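Local coordinates for DUF4785 domain-containing protein (Legionella pneumophila subsp. pneumophila, PDB 4KH9) that is of unknown function but binds calcium and is built from three domains, two of them probably with E-set folds, at residues Tyr47-Arg52 and Ile63-Ala68; Pro69-Arg74 and Val155-Ser160; Asn237-Thr242 and His258-Tyr263; Val285-Ala290 and His327-Thr332; Ser293-Gln298 and Gln320-Gly325. One frame throughout, in Å; residues are numbered along the deposited sequence. Where two conformers were deposited one is given.

Interaction 1: Tyr47-Arg52 and Ile63-Ala68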
# COMPACT_ATOMS: atom_id res chain seq x y z
N TYR A 47 -0.30 -11.17 -11.71
CA TYR A 47 -0.27 -12.29 -12.64
C TYR A 47 0.04 -13.57 -11.87
O TYR A 47 0.68 -14.48 -12.38
CB TYR A 47 0.79 -12.03 -13.76
CG TYR A 47 0.45 -10.86 -14.66
CD1 TYR A 47 0.65 -9.54 -14.24
CD2 TYR A 47 -0.01 -11.07 -15.96
CE1 TYR A 47 0.32 -8.46 -15.07
CE2 TYR A 47 -0.35 -10.00 -16.78
CZ TYR A 47 -0.17 -8.70 -16.34
OH TYR A 47 -0.49 -7.66 -17.17
N GLY A 48 -0.33 -13.61 -10.61
CA GLY A 48 -0.07 -14.78 -9.79
C GLY A 48 -0.84 -14.70 -8.50
O GLY A 48 -1.81 -13.92 -8.40
N TYR A 49 -0.45 -15.51 -7.55
CA TYR A 49 -1.09 -15.52 -6.25
C TYR A 49 -0.08 -15.90 -5.17
O TYR A 49 1.01 -16.42 -5.46
CB TYR A 49 -2.32 -16.45 -6.21
CG TYR A 49 -1.99 -17.94 -6.32
CD1 TYR A 49 -1.89 -18.56 -7.57
CD2 TYR A 49 -1.85 -18.73 -5.18
CE1 TYR A 49 -1.64 -19.93 -7.68
CE2 TYR A 49 -1.56 -20.09 -5.28
CZ TYR A 49 -1.46 -20.68 -6.53
OH TYR A 49 -1.24 -22.04 -6.64
N LYS A 50 -0.46 -15.65 -3.90
CA LYS A 50 0.34 -15.98 -2.73
C LYS A 50 -0.55 -16.57 -1.70
O LYS A 50 -1.68 -16.09 -1.57
CB LYS A 50 1.09 -14.75 -2.13
CG LYS A 50 2.20 -14.18 -2.99
CD LYS A 50 2.89 -13.01 -2.31
CE LYS A 50 4.03 -12.49 -3.14
NZ LYS A 50 4.53 -11.19 -2.62
N GLU A 51 -0.10 -17.61 -1.00
CA GLU A 51 -0.88 -18.17 0.10
C GLU A 51 0.00 -18.76 1.17
O GLU A 51 1.12 -19.20 0.91
CB GLU A 51 -1.88 -19.24 -0.37
CG GLU A 51 -1.27 -20.51 -0.97
CD GLU A 51 -2.30 -21.55 -1.37
OE1 GLU A 51 -3.45 -21.46 -0.89
OE2 GLU A 51 -1.94 -22.47 -2.14
N ARG A 52 -0.54 -18.79 2.39
CA ARG A 52 0.08 -19.41 3.55
C ARG A 52 -0.44 -20.80 3.61
O ARG A 52 -1.63 -21.01 3.47
CB ARG A 52 -0.25 -18.62 4.84
CG ARG A 52 0.28 -17.20 4.82
CD ARG A 52 0.25 -16.56 6.18
NE ARG A 52 1.19 -15.45 6.24
CZ ARG A 52 1.51 -14.79 7.35
NH1 ARG A 52 0.97 -15.14 8.52
NH2 ARG A 52 2.38 -13.79 7.31
N ILE A 63 -2.25 -27.70 -4.04
CA ILE A 63 -2.44 -27.43 -5.45
C ILE A 63 -1.69 -26.17 -5.85
O ILE A 63 -1.92 -25.11 -5.26
CB ILE A 63 -3.95 -27.32 -5.82
CG1 ILE A 63 -4.64 -28.71 -5.67
CG2 ILE A 63 -4.15 -26.72 -7.25
CD1 ILE A 63 -6.14 -28.67 -5.49
N ILE A 64 -0.82 -26.29 -6.87
CA ILE A 64 -0.14 -25.18 -7.52
C ILE A 64 -0.82 -25.09 -8.89
O ILE A 64 -0.66 -26.01 -9.69
CB ILE A 64 1.40 -25.35 -7.58
CG1 ILE A 64 2.02 -25.42 -6.16
CG2 ILE A 64 2.04 -24.23 -8.45
CD1 ILE A 64 3.52 -25.72 -6.14
N SER A 65 -1.62 -24.03 -9.12
CA SER A 65 -2.38 -23.90 -10.36
C SER A 65 -1.74 -22.84 -11.27
O SER A 65 -1.45 -21.73 -10.84
CB SER A 65 -3.84 -23.53 -10.06
OG SER A 65 -3.92 -22.29 -9.38
N THR A 66 -1.45 -23.24 -12.50
CA THR A 66 -0.84 -22.38 -13.48
C THR A 66 -1.69 -22.40 -14.74
O THR A 66 -2.36 -23.39 -15.01
CB THR A 66 0.64 -22.79 -13.74
OG1 THR A 66 0.67 -24.02 -14.44
CG2 THR A 66 1.49 -22.87 -12.45
N LEU A 67 -1.66 -21.31 -15.51
CA LEU A 67 -2.42 -21.16 -16.74
C LEU A 67 -1.50 -21.08 -17.97
O LEU A 67 -1.98 -21.15 -19.13
CB LEU A 67 -3.30 -19.90 -16.66
CG LEU A 67 -4.34 -19.89 -15.52
CD1 LEU A 67 -5.04 -18.54 -15.45
CD2 LEU A 67 -5.34 -21.07 -15.66
N ALA A 68 -0.19 -20.93 -17.74
CA ALA A 68 0.75 -20.91 -18.86
C ALA A 68 2.01 -21.63 -18.48
O ALA A 68 2.31 -21.76 -17.30
CB ALA A 68 1.05 -19.49 -19.28
O HOH W 1 -0.45 -23.14 -4.28
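I63 meets strand 48-54 through water: its carbonyl O accepts from a water 2.6 Å away, which also donates to OE2 of E51 and accepts from the hydroxyl of Y49. E51 OE1 is taken by a salt bridge to R254. At I64 the backbone passes the tyrosine, I64 CA 3.4 Å from Y49 OH, while its side chain packs on F136. Segments 48-52 and 63-65 run at 161°, their axes 9.4 Å apart. They lie on strands 48-54 and 62-65, edges of two facing antiparallel sheets in the N-terminal domain; the strands do not pair, and Y49 and E51 reach across, directly and through the water, to backbone atoms of 63-65. S65 supplies the direct bond, its N donating to Y49 OH at 3.2 Å (161° at the hydrogen). CG of Y49 stands between its backbone N and carbonyl carbon (chi1 68°), which sends the ring toward 63-65. CE1 comes within 3.6 Å of S65 O, in the ring plane at its edge, with S65 OG 3.7 Å from CE1.

Interaction 2: Pro69-Arg74 and Val155-Ser160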
# COMPACT_ATOMS: atom_id res chain seq x y z
N PRO A 69 2.82 -22.09 -19.46
CA PRO A 69 4.07 -22.76 -19.09
C PRO A 69 5.06 -21.77 -18.45
O PRO A 69 4.95 -20.54 -18.62
CB PRO A 69 4.59 -23.30 -20.42
CG PRO A 69 4.00 -22.43 -21.47
CD PRO A 69 2.65 -22.03 -20.93
N GLY A 70 6.02 -22.32 -17.72
CA GLY A 70 7.09 -21.53 -17.14
C GLY A 70 6.73 -20.63 -15.99
O GLY A 70 7.37 -19.58 -15.80
N ALA A 71 5.78 -21.06 -15.14
CA ALA A 71 5.44 -20.30 -13.95
C ALA A 71 6.60 -20.36 -12.96
O ALA A 71 7.37 -21.33 -12.95
CB ALA A 71 4.17 -20.83 -13.30
N VAL A 72 6.73 -19.31 -12.13
CA VAL A 72 7.80 -19.25 -11.13
C VAL A 72 7.18 -19.48 -9.74
O VAL A 72 6.17 -18.88 -9.41
CB VAL A 72 8.56 -17.91 -11.23
CG1 VAL A 72 9.66 -17.83 -10.18
CG2 VAL A 72 9.17 -17.73 -12.65
N VAL A 73 7.74 -20.43 -8.98
CA VAL A 73 7.22 -20.84 -7.67
C VAL A 73 8.28 -20.60 -6.58
O VAL A 73 9.45 -20.94 -6.75
CB VAL A 73 6.76 -22.32 -7.70
CG1 VAL A 73 6.21 -22.78 -6.34
CG2 VAL A 73 5.71 -22.54 -8.80
N ARG A 74 7.84 -19.99 -5.46
CA ARG A 74 8.69 -19.71 -4.31
C ARG A 74 8.05 -20.25 -3.03
O ARG A 74 6.89 -19.97 -2.75
CB ARG A 74 8.98 -18.21 -4.19
CG ARG A 74 9.96 -17.85 -3.05
CD ARG A 74 10.40 -16.41 -3.05
NE ARG A 74 9.30 -15.45 -2.92
CZ ARG A 74 8.84 -14.69 -3.91
NH1 ARG A 74 9.36 -14.78 -5.12
NH2 ARG A 74 7.85 -13.83 -3.69
N VAL A 155 3.22 -17.95 -6.33
CA VAL A 155 3.17 -18.44 -7.70
C VAL A 155 3.05 -17.26 -8.63
O VAL A 155 2.06 -16.56 -8.58
CB VAL A 155 2.01 -19.46 -7.94
CG1 VAL A 155 1.97 -19.93 -9.39
CG2 VAL A 155 2.10 -20.66 -6.97
N LEU A 156 4.06 -17.05 -9.47
CA LEU A 156 4.05 -16.05 -10.51
C LEU A 156 3.77 -16.79 -11.82
O LEU A 156 4.61 -17.55 -12.32
CB LEU A 156 5.33 -15.22 -10.57
CG LEU A 156 5.45 -14.26 -11.78
CD1 LEU A 156 4.43 -13.12 -11.69
CD2 LEU A 156 6.88 -13.75 -11.94
N ASP A 157 2.58 -16.57 -12.38
CA ASP A 157 2.17 -17.20 -13.64
C ASP A 157 2.62 -16.23 -14.73
O ASP A 157 1.83 -15.55 -15.39
CB ASP A 157 0.64 -17.45 -13.60
CG ASP A 157 0.13 -18.56 -14.52
OD1 ASP A 157 0.97 -19.17 -15.24
OD2 ASP A 157 -1.08 -18.82 -14.50
N LYS A 158 3.95 -16.12 -14.83
CA LYS A 158 4.73 -15.20 -15.63
C LYS A 158 4.22 -15.07 -17.08
O LYS A 158 4.21 -13.96 -17.62
CB LYS A 158 6.21 -15.68 -15.64
CG LYS A 158 7.19 -14.66 -16.19
CD LYS A 158 8.65 -15.09 -16.07
CE LYS A 158 9.54 -13.97 -16.54
NZ LYS A 158 10.97 -14.21 -16.21
N PHE A 159 3.81 -16.18 -17.71
CA PHE A 159 3.46 -16.06 -19.11
C PHE A 159 1.94 -16.17 -19.35
O PHE A 159 1.51 -16.27 -20.51
CB PHE A 159 4.25 -17.10 -19.93
CG PHE A 159 5.74 -16.81 -19.85
CD1 PHE A 159 6.29 -15.74 -20.56
CD2 PHE A 159 6.58 -17.62 -19.09
CE1 PHE A 159 7.66 -15.48 -20.49
CE2 PHE A 159 7.95 -17.35 -19.03
CZ PHE A 159 8.48 -16.28 -19.73
N SER A 160 1.14 -16.06 -18.28
CA SER A 160 -0.31 -16.00 -18.36
C SER A 160 -0.79 -14.61 -18.76
O SER A 160 -0.17 -13.61 -18.38
CB SER A 160 -0.93 -16.37 -17.02
OG SER A 160 -2.34 -16.28 -17.13
O HOH W 2 3.43 -18.88 -16.50
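The carbonyl O of L156 is gripped twice: V72 N donates to it at 2.8 Å, in the carbonyl plane, and K158 N adds a weak bond at 3.0 Å that closes an inverse gamma turn about D157. L156 N returns a bond to V72 O, also 2.8 Å, completing an antiparallel hydrogen-bonded pair. On the V72 and L156 face their CB atoms stand 4.3 Å apart; on the V73 and V155 face the CG2 methyls meet. Beyond the pair a type I turn, D157 to S160, swings F159 round until its ring edge faces P69 O, with CD2 3.4 Å from that oxygen. K158 CG lies over one face of the same ring, toward its rim. A water accepts from F159 N at 3.0 Å and lies 2.8 Å from D157 OD1. D157 OD2 accepts from L67 N and has a salt bridge to R255; OD1 also takes A68 N. Strands 72-77 and 150-156 are the inner pair of their sheet, flanked by 123-126 and 48-54, and V73 presses on I64 of the facing sheet.

Interaction 3: Asn237-Thr242 and His258-Tyr263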
# COMPACT_ATOMS: atom_id res chain seq x y z
N ASN A 237 2.35 2.37 5.70
CA ASN A 237 1.11 2.31 4.95
C ASN A 237 0.27 1.06 5.24
O ASN A 237 0.73 0.09 5.84
CB ASN A 237 1.39 2.38 3.45
CG ASN A 237 1.82 3.75 2.98
OD1 ASN A 237 1.36 4.80 3.46
ND2 ASN A 237 2.70 3.75 1.99
N TRP A 238 -0.99 1.13 4.81
CA TRP A 238 -1.97 0.06 4.81
C TRP A 238 -1.96 -0.60 3.46
O TRP A 238 -1.53 0.01 2.49
CB TRP A 238 -3.37 0.62 5.10
CG TRP A 238 -3.64 1.01 6.51
CD1 TRP A 238 -3.07 2.03 7.20
CD2 TRP A 238 -4.61 0.41 7.38
NE1 TRP A 238 -3.54 2.05 8.49
CE2 TRP A 238 -4.51 1.07 8.62
CE3 TRP A 238 -5.48 -0.69 7.27
CZ2 TRP A 238 -5.30 0.72 9.73
CZ3 TRP A 238 -6.26 -1.04 8.36
CH2 TRP A 238 -6.17 -0.34 9.57
N TYR A 239 -2.50 -1.82 3.41
CA TYR A 239 -2.66 -2.57 2.19
C TYR A 239 -4.04 -3.16 2.10
O TYR A 239 -4.61 -3.62 3.08
CB TYR A 239 -1.61 -3.73 2.05
CG TYR A 239 -0.23 -3.24 1.68
CD1 TYR A 239 0.66 -2.79 2.66
CD2 TYR A 239 0.16 -3.13 0.35
CE1 TYR A 239 1.90 -2.26 2.32
CE2 TYR A 239 1.41 -2.62 0.00
CZ TYR A 239 2.27 -2.16 0.99
OH TYR A 239 3.50 -1.65 0.67
N LEU A 240 -4.55 -3.12 0.90
CA LEU A 240 -5.69 -3.87 0.44
C LEU A 240 -5.14 -5.22 -0.01
O LEU A 240 -4.21 -5.25 -0.81
CB LEU A 240 -6.44 -3.15 -0.70
CG LEU A 240 -7.43 -4.03 -1.50
CD1 LEU A 240 -8.61 -4.47 -0.60
CD2 LEU A 240 -7.91 -3.32 -2.76
N GLU A 241 -5.67 -6.32 0.57
CA GLU A 241 -5.27 -7.69 0.19
C GLU A 241 -6.47 -8.42 -0.34
O GLU A 241 -7.52 -8.43 0.33
CB GLU A 241 -4.69 -8.49 1.39
CG GLU A 241 -3.45 -7.95 2.07
CD GLU A 241 -2.87 -8.94 3.07
OE1 GLU A 241 -3.64 -9.75 3.65
OE2 GLU A 241 -1.64 -8.87 3.31
N THR A 242 -6.37 -8.98 -1.50
CA THR A 242 -7.51 -9.72 -2.04
C THR A 242 -7.04 -11.04 -2.65
O THR A 242 -5.91 -11.14 -3.16
CB THR A 242 -8.33 -8.87 -3.04
OG1 THR A 242 -9.39 -9.67 -3.58
CG2 THR A 242 -7.50 -8.31 -4.16
N HIS A 258 -2.57 -7.04 -4.11
CA HIS A 258 -2.30 -6.04 -3.08
C HIS A 258 -2.26 -4.65 -3.66
O HIS A 258 -1.85 -4.49 -4.82
CB HIS A 258 -0.92 -6.30 -2.41
CG HIS A 258 -0.69 -7.64 -1.77
ND1 HIS A 258 -0.82 -7.82 -0.41
CD2 HIS A 258 -0.22 -8.78 -2.32
CE1 HIS A 258 -0.47 -9.08 -0.18
NE2 HIS A 258 -0.10 -9.70 -1.30
N THR A 259 -2.56 -3.64 -2.86
CA THR A 259 -2.35 -2.25 -3.23
C THR A 259 -2.24 -1.46 -1.91
O THR A 259 -2.83 -1.83 -0.89
CB THR A 259 -3.30 -1.64 -4.27
OG1 THR A 259 -2.57 -0.53 -4.83
CG2 THR A 259 -4.66 -1.20 -3.69
N ALA A 260 -1.38 -0.45 -1.93
CA ALA A 260 -1.08 0.37 -0.76
C ALA A 260 -1.91 1.64 -0.75
O ALA A 260 -2.26 2.20 -1.79
CB ALA A 260 0.41 0.73 -0.75
N PHE A 261 -2.19 2.11 0.46
CA PHE A 261 -2.86 3.39 0.66
C PHE A 261 -2.37 3.94 1.98
O PHE A 261 -1.90 3.19 2.84
CB PHE A 261 -4.40 3.28 0.58
CG PHE A 261 -5.05 2.41 1.63
CD1 PHE A 261 -5.27 1.05 1.40
CD2 PHE A 261 -5.51 2.97 2.83
CE1 PHE A 261 -5.90 0.25 2.36
CE2 PHE A 261 -6.16 2.19 3.78
CZ PHE A 261 -6.36 0.83 3.53
N SER A 262 -2.41 5.26 2.11
CA SER A 262 -1.97 5.96 3.33
C SER A 262 -3.16 6.27 4.20
O SER A 262 -4.25 6.55 3.69
CB SER A 262 -1.22 7.24 2.95
OG SER A 262 -0.83 7.94 4.11
N TYR A 263 -2.96 6.28 5.52
CA TYR A 263 -4.05 6.57 6.46
C TYR A 263 -3.56 7.47 7.61
O TYR A 263 -2.48 7.22 8.13
CB TYR A 263 -4.62 5.26 7.02
CG TYR A 263 -5.63 5.43 8.13
CD1 TYR A 263 -6.94 5.78 7.86
CD2 TYR A 263 -5.26 5.26 9.47
CE1 TYR A 263 -7.88 5.92 8.87
CE2 TYR A 263 -6.20 5.39 10.50
CZ TYR A 263 -7.51 5.72 10.19
OH TYR A 263 -8.45 5.88 11.16
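W238 and F261 interlock in the beta hairpin of strands 238-248 and 251-264, part of the central domain, of the E-set clan. The bump is W238 CB: it rides over one face of the phenyl ring, 3.6 Å from the F261 centroid and 21° off the ring normal. F261 presents that face because chi1 of 63° folds its ring back toward the partner strand. The indole runs on beyond the phenyl, its plane 28° from it but slid so far that the two rings barely overlap. Y263 lies alongside the indole, pointing the same way, and its CB packs against W238 CD1, 3.6 Å off. L240 crosses T259 farther along this face, with L240 CB 4.0 Å from T259 CG2. On the reverse face the small A260 makes the hollow that Y239 occupies, Y239 CE2 coming 3.6 Å from A260 CB. Four backbone bonds join 237-242 to 258-263, two each for W238-F261 and L240-T259. At the open end of the hairpin N237 reaches across, its OD1 3.6 Å from S262 CB.

Interaction 4: Val285-Ala290 and His327-Thr332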
# COMPACT_ATOMS: atom_id res chain seq x y z
N VAL A 285 -2.36 31.53 10.67
CA VAL A 285 -3.39 30.50 10.53
C VAL A 285 -3.77 30.00 11.90
O VAL A 285 -2.88 29.67 12.69
CB VAL A 285 -2.96 29.30 9.61
CG1 VAL A 285 -4.16 28.45 9.19
CG2 VAL A 285 -2.21 29.77 8.38
N THR A 286 -5.08 29.86 12.17
CA THR A 286 -5.57 29.28 13.42
C THR A 286 -5.54 27.74 13.25
O THR A 286 -5.86 27.22 12.17
CB THR A 286 -6.96 29.84 13.78
OG1 THR A 286 -6.84 31.22 14.09
CG2 THR A 286 -7.61 29.12 14.95
N VAL A 287 -5.12 27.03 14.30
CA VAL A 287 -5.00 25.57 14.31
C VAL A 287 -5.68 25.01 15.57
O VAL A 287 -5.44 25.50 16.66
CB VAL A 287 -3.50 25.10 14.23
CG1 VAL A 287 -3.37 23.60 14.04
CG2 VAL A 287 -2.71 25.85 13.16
N ASP A 288 -6.51 23.99 15.41
CA ASP A 288 -7.15 23.26 16.51
C ASP A 288 -6.38 21.93 16.66
O ASP A 288 -6.28 21.18 15.70
CB ASP A 288 -8.66 23.07 16.26
CG ASP A 288 -9.42 22.45 17.43
OD1 ASP A 288 -9.02 22.71 18.60
OD2 ASP A 288 -10.43 21.77 17.19
N VAL A 289 -5.74 21.70 17.80
CA VAL A 289 -4.90 20.52 18.05
C VAL A 289 -5.59 19.63 19.09
O VAL A 289 -6.02 20.13 20.13
CB VAL A 289 -3.46 20.94 18.52
CG1 VAL A 289 -2.60 19.73 18.86
CG2 VAL A 289 -2.76 21.82 17.50
N ALA A 290 -5.67 18.31 18.82
CA ALA A 290 -6.27 17.31 19.70
C ALA A 290 -5.21 16.56 20.49
O ALA A 290 -5.48 16.15 21.62
CB ALA A 290 -7.11 16.33 18.87
N HIS A 327 -4.38 27.36 18.51
CA HIS A 327 -3.12 28.07 18.32
C HIS A 327 -3.13 28.92 17.05
O HIS A 327 -3.95 28.69 16.16
CB HIS A 327 -1.94 27.09 18.22
CG HIS A 327 -1.78 26.15 19.37
ND1 HIS A 327 -0.99 26.47 20.44
CD2 HIS A 327 -2.27 24.90 19.54
CE1 HIS A 327 -1.04 25.42 21.25
NE2 HIS A 327 -1.82 24.46 20.75
N VAL A 328 -2.23 29.91 16.98
CA VAL A 328 -2.07 30.76 15.80
C VAL A 328 -0.64 30.53 15.30
O VAL A 328 0.33 30.74 16.05
CB VAL A 328 -2.41 32.26 16.05
CG1 VAL A 328 -2.24 33.07 14.77
CG2 VAL A 328 -3.83 32.43 16.60
N LEU A 329 -0.51 30.01 14.08
CA LEU A 329 0.79 29.74 13.46
C LEU A 329 1.07 30.81 12.43
O LEU A 329 0.16 31.23 11.72
CB LEU A 329 0.86 28.34 12.84
CG LEU A 329 1.43 27.24 13.71
CD1 LEU A 329 0.61 27.03 15.00
CD2 LEU A 329 1.46 25.95 12.95
N GLN A 330 2.30 31.25 12.37
CA GLN A 330 2.74 32.31 11.48
C GLN A 330 3.74 31.79 10.45
O GLN A 330 4.62 31.02 10.79
CB GLN A 330 3.38 33.40 12.36
CG GLN A 330 3.40 34.76 11.73
CD GLN A 330 4.20 35.72 12.56
OE1 GLN A 330 5.33 36.06 12.21
NE2 GLN A 330 3.67 36.13 13.71
N PHE A 331 3.61 32.22 9.19
CA PHE A 331 4.56 31.85 8.15
C PHE A 331 4.76 33.05 7.26
O PHE A 331 3.86 33.88 7.14
CB PHE A 331 4.16 30.59 7.36
CG PHE A 331 2.89 30.65 6.55
CD1 PHE A 331 1.66 30.35 7.12
CD2 PHE A 331 2.93 30.99 5.20
CE1 PHE A 331 0.49 30.40 6.36
CE2 PHE A 331 1.75 31.05 4.44
CZ PHE A 331 0.54 30.73 5.03
N THR A 332 5.97 33.17 6.69
CA THR A 332 6.40 34.33 5.91
C THR A 332 7.03 33.94 4.58
O THR A 332 7.68 32.91 4.48
CB THR A 332 7.47 35.11 6.74
OG1 THR A 332 7.02 35.30 8.07
CG2 THR A 332 7.84 36.46 6.13
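V285 and L329 exchange both of their backbone bonds: V285 N donates to L329 O at 2.7 Å, in the carbonyl plane, and L329 N donates to V285 O at 2.8 Å in a nearly straight bond (171° at the hydrogen). V287 and H327 do the same two residues on, with V287 N to H327 O and H327 N to V287 O each 2.8 Å, the former tilted 23° from its carbonyl plane. Between these two antiparallel hydrogen-bonded pairs lies T286, whose CA sits 3.2 Å from H327 O as a CA-H...O contact; its own backbone bonds turn the other way, to M271 and N272. The imidazole of H327 is anchored too, NE2 bonding to E323 O, while its CD2 carbon rests 3.7 Å from V289 CG2. On the face of V285, V287 and L329 the contacts across the strands are apolar. V285 CG2 meets the F331 ring edge-on, in the ring plane and 3.4 Å from CE1, and V287 CG2 touches L329 CD1 at 4.0 Å. Strand 281-289 is thus paired on both sides, with 268-278 across from 325-333, in one sheet of the C-terminal domain, probably an E-set fold. The buried face packs on the second sheet: V285 and F331 reach L297 of strand 293-302, and H327 and V289 reach L322 of strand 312-322.

Interaction 5: Ser293-Gln298 and Gln320-Gly325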
# COMPACT_ATOMS: atom_id res chain seq x y z
N SER A 293 1.96 17.18 19.94
CA SER A 293 2.91 16.64 18.97
C SER A 293 3.64 17.75 18.28
O SER A 293 3.36 18.93 18.52
CB SER A 293 2.18 15.77 17.93
OG SER A 293 3.07 15.03 17.11
N ARG A 294 4.55 17.39 17.38
CA ARG A 294 5.24 18.35 16.53
C ARG A 294 4.50 18.43 15.20
O ARG A 294 4.27 17.41 14.54
CB ARG A 294 6.72 18.00 16.36
CG ARG A 294 7.48 19.06 15.57
CD ARG A 294 8.95 18.72 15.49
NE ARG A 294 9.68 19.80 14.83
CZ ARG A 294 9.98 20.97 15.37
NH1 ARG A 294 9.58 21.27 16.60
NH2 ARG A 294 10.65 21.88 14.67
N TYR A 295 4.14 19.64 14.81
CA TYR A 295 3.40 19.87 13.58
C TYR A 295 4.12 20.86 12.68
O TYR A 295 4.80 21.78 13.17
CB TYR A 295 2.00 20.43 13.89
CG TYR A 295 1.12 19.48 14.68
CD1 TYR A 295 0.31 18.56 14.03
CD2 TYR A 295 1.07 19.53 16.06
CE1 TYR A 295 -0.50 17.67 14.74
CE2 TYR A 295 0.25 18.67 16.79
CZ TYR A 295 -0.56 17.75 16.12
OH TYR A 295 -1.34 16.86 16.83
N ALA A 296 3.95 20.69 11.37
CA ALA A 296 4.54 21.63 10.42
C ALA A 296 3.48 22.16 9.52
O ALA A 296 2.71 21.40 8.93
CB ALA A 296 5.64 20.98 9.60
N LEU A 297 3.40 23.47 9.44
CA LEU A 297 2.50 24.15 8.53
C LEU A 297 3.30 24.54 7.30
O LEU A 297 4.23 25.32 7.42
CB LEU A 297 1.88 25.36 9.21
CG LEU A 297 1.04 26.28 8.32
CD1 LEU A 297 -0.17 25.53 7.73
CD2 LEU A 297 0.62 27.49 9.09
N GLN A 298 2.93 24.00 6.14
CA GLN A 298 3.62 24.28 4.88
C GLN A 298 2.70 24.99 3.91
O GLN A 298 1.55 24.60 3.79
CB GLN A 298 4.11 22.97 4.26
CG GLN A 298 5.30 23.15 3.35
CD GLN A 298 5.66 21.86 2.67
OE1 GLN A 298 5.39 21.67 1.47
NE2 GLN A 298 6.30 20.96 3.40
N GLN A 320 6.61 23.55 14.82
CA GLN A 320 6.68 23.79 16.26
C GLN A 320 5.95 22.69 17.02
O GLN A 320 5.23 21.89 16.43
CB GLN A 320 6.12 25.18 16.65
CG GLN A 320 4.73 25.54 16.15
CD GLN A 320 4.50 27.01 16.39
OE1 GLN A 320 4.71 27.85 15.51
NE2 GLN A 320 4.10 27.36 17.61
N TRP A 321 6.19 22.64 18.35
CA TRP A 321 5.53 21.71 19.26
C TRP A 321 4.20 22.33 19.66
O TRP A 321 4.20 23.50 20.07
CB TRP A 321 6.38 21.42 20.49
CG TRP A 321 5.68 20.55 21.49
CD1 TRP A 321 4.93 20.95 22.56
CD2 TRP A 321 5.63 19.11 21.47
NE1 TRP A 321 4.41 19.85 23.21
CE2 TRP A 321 4.83 18.71 22.56
CE3 TRP A 321 6.25 18.13 20.68
CZ2 TRP A 321 4.58 17.37 22.84
CZ3 TRP A 321 6.01 16.80 20.96
CH2 TRP A 321 5.19 16.42 22.04
N LEU A 322 3.08 21.57 19.53
CA LEU A 322 1.77 22.13 19.90
C LEU A 322 1.04 21.21 20.87
O LEU A 322 0.87 20.02 20.60
CB LEU A 322 0.89 22.39 18.65
CG LEU A 322 1.42 23.35 17.56
CD1 LEU A 322 0.61 23.22 16.28
CD2 LEU A 322 1.45 24.80 18.04
N GLU A 323 0.59 21.76 22.00
CA GLU A 323 -0.20 21.03 22.99
C GLU A 323 -1.66 21.03 22.54
O GLU A 323 -2.01 21.90 21.72
CB GLU A 323 -0.05 21.68 24.39
CG GLU A 323 1.29 21.47 25.06
CD GLU A 323 1.57 20.08 25.58
OE1 GLU A 323 0.60 19.37 25.95
OE2 GLU A 323 2.76 19.71 25.67
N PRO A 324 -2.56 20.15 23.07
CA PRO A 324 -3.98 20.23 22.68
C PRO A 324 -4.56 21.63 22.93
O PRO A 324 -4.21 22.28 23.91
CB PRO A 324 -4.65 19.19 23.57
CG PRO A 324 -3.56 18.23 23.91
CD PRO A 324 -2.34 19.06 24.06
N GLY A 325 -5.39 22.11 22.01
CA GLY A 325 -6.02 23.43 22.09
C GLY A 325 -5.97 24.22 20.80
O GLY A 325 -5.66 23.67 19.74
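The beta hairpin of strands 293-302 and 312-322, in the C-terminal domain of the E-set clan, is held near its open end by S293 with L322 and Y295 with Q320. Each pair shares two backbone bonds; the straightest runs from L322 N to S293 O, 2.8 Å and 177° at the hydrogen. W321 lays its indole flat over the S293 backbone: CE3 is 3.6 Å from S293 C, a position reached with CG swung opposite the backbone N (chi1 176°). R22 makes a cation-pi contact with the same indole. R294 stretches its chain past Q320, whose N stands 4.0 Å above the guanidinium plane, toward the rim. NH1 then bonds to S21 O and E23 O, and the R294 side chain ends up about 7 Å from that of D27, a calcium-binding residue, though no calcium is bound to it in this model. On the opposite face of the strands L322 CD1 packs 3.7 Å from Y295 CD2. The indole's NE1 donates to E323 OE2 at 3.0 Å, in the ring plane but from above the carboxylate plane.

In the fold
The contacts follow the chain through three domains. Interactions 1 and 2, centres 7 Å apart in the N-terminal domain, touch: Y49 O lies 2.8 Å from V155 N, and strands 48-54 and 150-156 are sheet neighbours. Interaction 3 belongs to the central domain near the middle of the chain, its centre 21 Å from that of interaction 1 and about 32 Å from that of interaction 4. Interactions 4 and 5, centres 8 Å apart, lie in the two different sheets of the C-terminal domain, which face each other and touch; the hairpin of interaction 5 lies in sequence between the strands of interaction 4. With the centres of interactions 1 and 4 about 52 Å apart, on opposite sides of the chain's centre, the protein is elongated.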